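Local coordinates for protein 6-phosphogluconate dehydrogenase NAD-binding (Dyadobacter fermentans, PDB 4GBJ) that probably binds NAD or NADP and acts as an oxidoreductase of the 6-phosphogluconate and 3-hydroxyisobutyrate dehydrogenase type, at residues 30-34 with 49-55; 55-61 with 82-87; 202-206 with 223-229. All blocks are in the same frame, centred on the assembly; numbering follows the deposited sequence.

Overall arrangement
Contacts 1 and 2 belong to the nucleotide-binding domain and share A55, which lies against W34 in the first and L83 in the second; their centres are 12 Å apart, and V52 packs on A58 where they meet. Contact 1 combines parallel-strand hydrogen bonds at the sheet edge with an indole packed on A55, whereas contact 2 joins a loop to helix 81-87 through apolar side chains and one lysine bond. Both are partly buried. Contact 3, a buried helix pair in the helical C-terminal part of the chain, lies across the chain's centre from both, its own centre about 44 Å from that of contact 1 and 48 Å from that of contact 2; there an arginine grips a helix end.

Contact 1: 30-34 with 49-55; sequences ELVVW and ATVVENA
The indole of W34 and the methyl of A55 form the closely fitted end of this contact. CB of A55 sits over the face of the five-membered ring, 3.9 Å from its centroid and only 14° off the normal, a CH-pi contact. With CG anti to the backbone N (chi1 176°), the indole is sent toward residues 53-55, which wrap round it, and W34 NE1 donates to E53 O at 3.3 Å. That oxygen lies near the ring plane, but the nitrogen stands above the carbonyl plane and the N-H angle is 135°, a bent bond.

Upstream, strands 31-34 and 50-51 pair in parallel, closing the beta-alpha-beta unit that runs through helix 42-46; strand 50-51 is the outermost on this side of the Rossmann-type sheet within the chain. V33 N to T50 O is 2.8 Å and nearly straight, while V52 N reaches V33 O at 3.2 Å. L31 O takes two donors, T50 N and the hydroxyl OG1 of T50.

On one face V33 CG2 meets V51 CG2 at 3.6 Å, with A41 beside both residues; on the other, V32 CG2 touches V52 CG1 at 3.7 Å. A49 and L31 are buried against L25 of helix 17-26. The solvent side is looser: T50 is exposed, and E53 and N54 direct their CB atoms away from strand 31-34, their side chains making no contact with it.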
# COMPACT_ATOMS: atom_id res chain seq x y z
N GLU B 30 -1.56 -11.57 -37.91
CA GLU B 30 -2.82 -12.13 -38.40
C GLU B 30 -3.47 -12.90 -37.24
O GLU B 30 -2.78 -13.72 -36.62
CB GLU B 30 -2.52 -13.02 -39.63
CG GLU B 30 -3.64 -13.95 -40.09
CD GLU B 30 -3.28 -14.79 -41.31
OE1 GLU B 30 -2.12 -15.25 -41.41
OE2 GLU B 30 -4.18 -15.01 -42.15
N LEU B 31 -4.76 -12.61 -36.90
CA LEU B 31 -5.46 -13.29 -35.81
C LEU B 31 -6.69 -14.05 -36.26
O LEU B 31 -7.52 -13.49 -36.97
CB LEU B 31 -5.96 -12.33 -34.70
CG LEU B 31 -4.99 -11.47 -33.89
CD1 LEU B 31 -5.68 -10.90 -32.71
CD2 LEU B 31 -3.83 -12.24 -33.43
N VAL B 32 -6.88 -15.26 -35.68
CA VAL B 32 -8.09 -16.06 -35.84
C VAL B 32 -8.66 -16.12 -34.42
O VAL B 32 -8.02 -16.63 -33.49
CB VAL B 32 -7.92 -17.43 -36.55
CG1 VAL B 32 -6.86 -18.31 -35.91
CG2 VAL B 32 -9.26 -18.14 -36.68
N VAL B 33 -9.80 -15.45 -34.24
CA VAL B 33 -10.38 -15.20 -32.93
C VAL B 33 -11.63 -16.00 -32.69
O VAL B 33 -12.25 -16.54 -33.60
CB VAL B 33 -10.62 -13.70 -32.69
CG1 VAL B 33 -9.35 -12.90 -32.96
CG2 VAL B 33 -11.81 -13.16 -33.50
N TRP B 34 -11.95 -16.12 -31.41
CA TRP B 34 -13.10 -16.87 -30.92
C TRP B 34 -13.53 -16.33 -29.58
O TRP B 34 -12.70 -15.88 -28.78
CB TRP B 34 -12.78 -18.36 -30.81
CG TRP B 34 -13.88 -19.20 -30.22
CD1 TRP B 34 -14.82 -19.91 -30.91
CD2 TRP B 34 -14.09 -19.50 -28.83
NE1 TRP B 34 -15.63 -20.61 -30.04
CE2 TRP B 34 -15.19 -20.39 -28.76
CE3 TRP B 34 -13.46 -19.10 -27.65
CZ2 TRP B 34 -15.69 -20.85 -27.54
CZ3 TRP B 34 -13.94 -19.58 -26.44
CH2 TRP B 34 -15.06 -20.43 -26.40
N ALA B 49 -8.81 -9.33 -38.55
CA ALA B 49 -8.94 -10.68 -37.97
C ALA B 49 -10.01 -11.54 -38.65
O ALA B 49 -10.94 -11.01 -39.23
CB ALA B 49 -9.28 -10.60 -36.48
N THR B 50 -9.89 -12.86 -38.48
CA THR B 50 -10.87 -13.85 -38.97
C THR B 50 -11.55 -14.46 -37.71
O THR B 50 -10.93 -14.52 -36.65
CB THR B 50 -10.19 -14.87 -39.88
OG1 THR B 50 -8.92 -15.24 -39.32
CG2 THR B 50 -9.96 -14.32 -41.28
N VAL B 51 -12.82 -14.86 -37.82
CA VAL B 51 -13.60 -15.42 -36.71
C VAL B 51 -13.96 -16.86 -37.02
O VAL B 51 -14.20 -17.18 -38.18
CB VAL B 51 -14.87 -14.55 -36.48
CG1 VAL B 51 -15.88 -15.23 -35.56
CG2 VAL B 51 -14.49 -13.20 -35.92
N VAL B 52 -14.04 -17.72 -35.98
CA VAL B 52 -14.48 -19.10 -36.14
C VAL B 52 -15.60 -19.38 -35.13
O VAL B 52 -15.69 -18.71 -34.11
CB VAL B 52 -13.35 -20.16 -36.05
CG1 VAL B 52 -12.39 -20.04 -37.23
CG2 VAL B 52 -12.60 -20.10 -34.73
N GLU B 53 -16.44 -20.36 -35.44
CA GLU B 53 -17.58 -20.75 -34.62
C GLU B 53 -17.17 -21.61 -33.42
O GLU B 53 -17.80 -21.49 -32.36
CB GLU B 53 -18.60 -21.52 -35.49
CG GLU B 53 -19.98 -21.66 -34.86
CD GLU B 53 -21.01 -22.18 -35.83
OE1 GLU B 53 -20.70 -23.15 -36.56
OE2 GLU B 53 -22.13 -21.61 -35.87
N ASN B 54 -16.15 -22.49 -33.59
CA ASN B 54 -15.64 -23.37 -32.51
C ASN B 54 -14.15 -23.11 -32.24
O ASN B 54 -13.37 -22.98 -33.17
CB ASN B 54 -15.86 -24.83 -32.88
CG ASN B 54 -17.31 -25.17 -33.07
OD1 ASN B 54 -18.12 -25.04 -32.15
ND2 ASN B 54 -17.69 -25.60 -34.26
N ALA B 55 -13.76 -23.02 -30.97
CA ALA B 55 -12.38 -22.73 -30.59
C ALA B 55 -11.32 -23.64 -31.25
O ALA B 55 -10.24 -23.16 -31.61
CB ALA B 55 -12.23 -22.79 -29.08

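Contact 2: 55-61 with 82-87; sequences AIDAITP and ELVEKL
K86 leaves its helix with CG anti to the backbone N (chi1 -169°) and stays extended to its end, which carries NZ across to I56 O, while chi1 of -161° in I56 turns CG1 toward the lysine chain. The bond from K86 NZ to I56 O is 2.8 Å long. NZ stands above the carbonyl plane, 43° out of it, and I59 N reaches the same oxygen from the opposite face, so a lysine and a turn amide share one acceptor. Along the way K86 CD packs on I56 CG1 at 3.6 Å, the two side chains crossing at a slant.

Here the loop linking strands 50-51 and 64-67 of the Rossmann-type domain lies on helix 81-87. The buried side chain of I59, from the loop, packs on the helix: I59 CG2 rests 3.5 Å from L87 CA, and I59 CG1 meets L83 CG at 4.1 Å, the side chains of I59 and L83 roughly perpendicular. V65 of strand 64-67 touches both I59 and L87. L83 CD1 also reaches A55 CB at 4.1 Å.

At the C-terminal end of segment 55-61, P61, an exposed residue, makes CA-H...O contacts from its CA with K86 O at 3.3 Å and with L87 O at 3.5 Å.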
# COMPACT_ATOMS: atom_id res chain seq x y z
N ALA B 55 -13.76 -23.02 -30.97
CA ALA B 55 -12.38 -22.73 -30.59
C ALA B 55 -11.32 -23.64 -31.25
O ALA B 55 -10.24 -23.16 -31.61
CB ALA B 55 -12.23 -22.79 -29.08
N ILE B 56 -11.61 -24.93 -31.44
CA ILE B 56 -10.62 -25.85 -32.03
C ILE B 56 -10.27 -25.49 -33.51
O ILE B 56 -9.16 -25.77 -33.97
CB ILE B 56 -11.09 -27.32 -31.89
CG1 ILE B 56 -9.89 -28.29 -32.06
CG2 ILE B 56 -12.20 -27.63 -32.90
CD1 ILE B 56 -10.10 -29.63 -31.46
N ASP B 57 -11.22 -24.88 -34.25
CA ASP B 57 -11.03 -24.46 -35.64
C ASP B 57 -10.03 -23.30 -35.74
O ASP B 57 -9.53 -23.04 -36.83
CB ASP B 57 -12.38 -24.04 -36.25
CG ASP B 57 -13.46 -25.11 -36.30
OD1 ASP B 57 -13.10 -26.33 -36.38
OD2 ASP B 57 -14.66 -24.75 -36.33
N ALA B 58 -9.76 -22.60 -34.63
CA ALA B 58 -8.83 -21.47 -34.54
C ALA B 58 -7.36 -21.94 -34.38
O ALA B 58 -6.44 -21.19 -34.70
CB ALA B 58 -9.21 -20.60 -33.35
N ILE B 59 -7.16 -23.17 -33.87
CA ILE B 59 -5.84 -23.71 -33.54
C ILE B 59 -5.09 -24.24 -34.74
O ILE B 59 -5.66 -24.95 -35.54
CB ILE B 59 -5.94 -24.84 -32.46
CG1 ILE B 59 -6.68 -24.34 -31.21
CG2 ILE B 59 -4.55 -25.35 -32.08
CD1 ILE B 59 -5.99 -23.25 -30.47
N THR B 60 -3.80 -23.90 -34.83
CA THR B 60 -2.89 -24.38 -35.85
C THR B 60 -1.86 -25.29 -35.18
O THR B 60 -1.16 -24.81 -34.29
CB THR B 60 -2.17 -23.19 -36.55
OG1 THR B 60 -3.12 -22.38 -37.22
CG2 THR B 60 -1.14 -23.66 -37.59
N PRO B 61 -1.68 -26.55 -35.63
CA PRO B 61 -0.60 -27.39 -35.06
C PRO B 61 0.74 -26.65 -35.06
O PRO B 61 1.07 -26.03 -36.06
CB PRO B 61 -0.57 -28.58 -36.03
CG PRO B 61 -1.94 -28.67 -36.51
CD PRO B 61 -2.43 -27.29 -36.66
N GLU B 82 -8.26 -32.86 -26.51
CA GLU B 82 -8.37 -32.87 -27.96
C GLU B 82 -7.98 -31.51 -28.56
O GLU B 82 -7.36 -31.49 -29.61
CB GLU B 82 -9.78 -33.30 -28.44
CG GLU B 82 -10.88 -32.27 -28.21
CD GLU B 82 -12.26 -32.88 -28.02
OE1 GLU B 82 -12.82 -32.75 -26.91
OE2 GLU B 82 -12.75 -33.54 -28.97
N LEU B 83 -8.23 -30.40 -27.86
CA LEU B 83 -7.82 -29.10 -28.34
C LEU B 83 -6.29 -28.94 -28.19
O LEU B 83 -5.63 -28.54 -29.16
CB LEU B 83 -8.57 -27.98 -27.63
CG LEU B 83 -8.25 -26.57 -28.20
CD1 LEU B 83 -9.46 -25.65 -28.11
CD2 LEU B 83 -7.09 -25.91 -27.46
N VAL B 84 -5.74 -29.31 -27.03
CA VAL B 84 -4.29 -29.25 -26.75
C VAL B 84 -3.52 -30.20 -27.74
O VAL B 84 -2.42 -29.90 -28.20
CB VAL B 84 -4.01 -29.64 -25.26
CG1 VAL B 84 -2.53 -29.67 -24.95
CG2 VAL B 84 -4.73 -28.70 -24.29
N GLU B 85 -4.10 -31.33 -28.02
CA GLU B 85 -3.52 -32.26 -28.97
C GLU B 85 -3.45 -31.63 -30.37
O GLU B 85 -2.44 -31.83 -31.07
CB GLU B 85 -4.32 -33.55 -29.02
CG GLU B 85 -3.79 -34.48 -30.09
CD GLU B 85 -4.32 -35.90 -30.08
OE1 GLU B 85 -5.47 -36.12 -29.64
OE2 GLU B 85 -3.59 -36.78 -30.57
N LYS B 86 -4.48 -30.86 -30.78
CA LYS B 86 -4.40 -30.21 -32.08
C LYS B 86 -3.27 -29.17 -32.04
O LYS B 86 -2.47 -29.15 -32.95
CB LYS B 86 -5.72 -29.58 -32.46
CG LYS B 86 -5.72 -29.12 -33.90
CD LYS B 86 -7.06 -28.62 -34.28
CE LYS B 86 -7.10 -28.16 -35.70
NZ LYS B 86 -8.41 -27.56 -36.03
N LEU B 87 -3.16 -28.36 -30.99
CA LEU B 87 -2.04 -27.39 -30.80
C LEU B 87 -0.68 -28.10 -31.00
O LEU B 87 0.20 -27.58 -31.66
CB LEU B 87 -2.12 -26.75 -29.41
CG LEU B 87 -1.07 -25.71 -29.09
CD1 LEU B 87 -1.08 -24.58 -30.13
CD2 LEU B 87 -1.26 -25.18 -27.70

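Contact 3: 202-206 with 223-229; sequences RQSIY and GKLVASN
R202 grips V226 O side-on with two nitrogens: NH2 donates at 2.9 Å with an N-H angle of 156°, and NE at 3.2 Å. The oxygen lies in the guanidinium plane, and both nitrogens approach it from the same face of the carbonyl plane. A third, weak bond runs from NE to A227 O. Because the chain bends at chi3, the guanidinium turns along the end of helix 217-228, where these carbonyls lie in its last turn; the partial negative charge at this C-terminal helix end would probably complement the arginine.

The amide of N229 stacks on one guanidinium face, its plane 24° from that of the arginine, with N229 ND2 3.5 Å above the guanidinium plane of R202, over its centre. N229 has positive phi as the chain leaves the helix, and its OD1 bonds to the hydroxyl of Y231. NH1 of R202 forms a salt bridge with E196 and a hydrogen bond with T193. An alanine in place of R202 is likely to leave V226 O without these two donors and E196 without this salt-bridge partner, with the N229 amide losing the surface it stacks on.

Further out, a water donates to Q203 OE1 at 2.7 Å and to K224 O, bridging the helices, while Q203 NE2 bonds to E207. Y206 lies against the G223-K224 backbone: CE1 comes 3.3 Å from G223 C, a closeness made possible by the absent side chain, and K224 CA stands over one ring face, toward the rim. The Y206 hydroxyl bonds to Q220 O. A227 CB fills in beside Y206 CB at 3.9 Å.

The two helical segments run nearly antiparallel (154°), with axes 8.8 Å apart, and F192 of the long helix 169-197 touches R202, Y206 and V226.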
# COMPACT_ATOMS: atom_id res chain seq x y z
N ARG B 202 -12.90 12.09 5.04
CA ARG B 202 -12.18 10.97 4.45
C ARG B 202 -11.31 11.48 3.28
O ARG B 202 -10.20 11.02 3.04
CB ARG B 202 -13.19 9.90 3.99
CG ARG B 202 -14.01 9.24 5.11
CD ARG B 202 -15.12 8.41 4.52
NE ARG B 202 -14.64 7.15 3.93
CZ ARG B 202 -14.43 6.02 4.60
NH1 ARG B 202 -14.63 5.96 5.90
NH2 ARG B 202 -14.03 4.92 3.96
N GLN B 203 -11.84 12.44 2.56
CA GLN B 203 -11.16 13.03 1.41
C GLN B 203 -9.87 13.74 1.86
O GLN B 203 -8.87 13.63 1.16
CB GLN B 203 -12.09 14.06 0.71
CG GLN B 203 -11.51 14.65 -0.60
CD GLN B 203 -11.33 13.61 -1.71
OE1 GLN B 203 -11.98 12.56 -1.72
NE2 GLN B 203 -10.50 13.91 -2.70
N SER B 204 -9.89 14.47 2.99
CA SER B 204 -8.69 15.21 3.44
C SER B 204 -7.55 14.29 3.89
O SER B 204 -6.40 14.55 3.56
CB SER B 204 -9.04 16.22 4.54
OG SER B 204 -9.40 15.58 5.76
N ILE B 205 -7.86 13.23 4.66
CA ILE B 205 -6.83 12.25 5.05
C ILE B 205 -6.33 11.53 3.77
O ILE B 205 -5.14 11.29 3.62
CB ILE B 205 -7.26 11.24 6.17
CG1 ILE B 205 -6.12 10.24 6.45
CG2 ILE B 205 -8.55 10.45 5.83
CD1 ILE B 205 -6.32 9.34 7.68
N TYR B 206 -7.24 11.12 2.87
CA TYR B 206 -6.86 10.51 1.57
C TYR B 206 -5.87 11.41 0.76
O TYR B 206 -4.81 10.96 0.31
CB TYR B 206 -8.14 10.25 0.71
CG TYR B 206 -7.88 10.13 -0.77
CD1 TYR B 206 -7.28 9.01 -1.30
CD2 TYR B 206 -8.17 11.18 -1.64
CE1 TYR B 206 -6.96 8.92 -2.66
CE2 TYR B 206 -7.89 11.10 -3.00
CZ TYR B 206 -7.23 9.99 -3.50
OH TYR B 206 -6.98 9.89 -4.85
N GLY B 223 -7.87 4.82 -3.59
CA GLY B 223 -8.12 5.67 -2.44
C GLY B 223 -9.28 6.62 -2.60
O GLY B 223 -9.98 6.91 -1.64
N LYS B 224 -9.49 7.10 -3.81
CA LYS B 224 -10.60 8.01 -4.12
C LYS B 224 -11.92 7.25 -3.93
O LYS B 224 -12.85 7.79 -3.35
CB LYS B 224 -10.45 8.55 -5.56
CG LYS B 224 -11.33 9.74 -5.92
CD LYS B 224 -10.60 11.09 -5.79
CE LYS B 224 -9.78 11.41 -7.03
NZ LYS B 224 -9.00 12.66 -6.91
N LEU B 225 -11.98 5.98 -4.35
CA LEU B 225 -13.18 5.15 -4.15
C LEU B 225 -13.47 4.99 -2.66
O LEU B 225 -14.59 5.19 -2.22
CB LEU B 225 -13.02 3.71 -4.74
CG LEU B 225 -12.54 3.50 -6.15
CD1 LEU B 225 -12.81 2.05 -6.57
CD2 LEU B 225 -13.17 4.44 -7.11
N VAL B 226 -12.44 4.68 -1.87
CA VAL B 226 -12.61 4.46 -0.43
C VAL B 226 -12.99 5.76 0.27
O VAL B 226 -13.83 5.75 1.15
CB VAL B 226 -11.36 3.80 0.20
CG1 VAL B 226 -11.59 3.54 1.70
CG2 VAL B 226 -11.06 2.48 -0.52
N ALA B 227 -12.43 6.87 -0.17
CA ALA B 227 -12.72 8.17 0.42
C ALA B 227 -14.17 8.52 0.19
O ALA B 227 -14.86 8.88 1.11
CB ALA B 227 -11.81 9.25 -0.19
N SER B 228 -14.65 8.38 -1.04
CA SER B 228 -16.04 8.72 -1.35
C SER B 228 -16.98 7.60 -0.90
O SER B 228 -18.17 7.81 -0.74
CB SER B 228 -16.18 8.98 -2.84
OG SER B 228 -15.71 7.86 -3.56
N ASN B 229 -16.44 6.38 -0.71
CA ASN B 229 -17.20 5.20 -0.30
C ASN B 229 -18.28 4.95 -1.34
O ASN B 229 -19.35 4.51 -0.99
CB ASN B 229 -17.79 5.37 1.12
CG ASN B 229 -17.19 4.55 2.21
OD1 ASN B 229 -16.42 3.58 2.02
ND2 ASN B 229 -17.64 4.85 3.41
O HOH W 1 -13.02 10.71 -3.34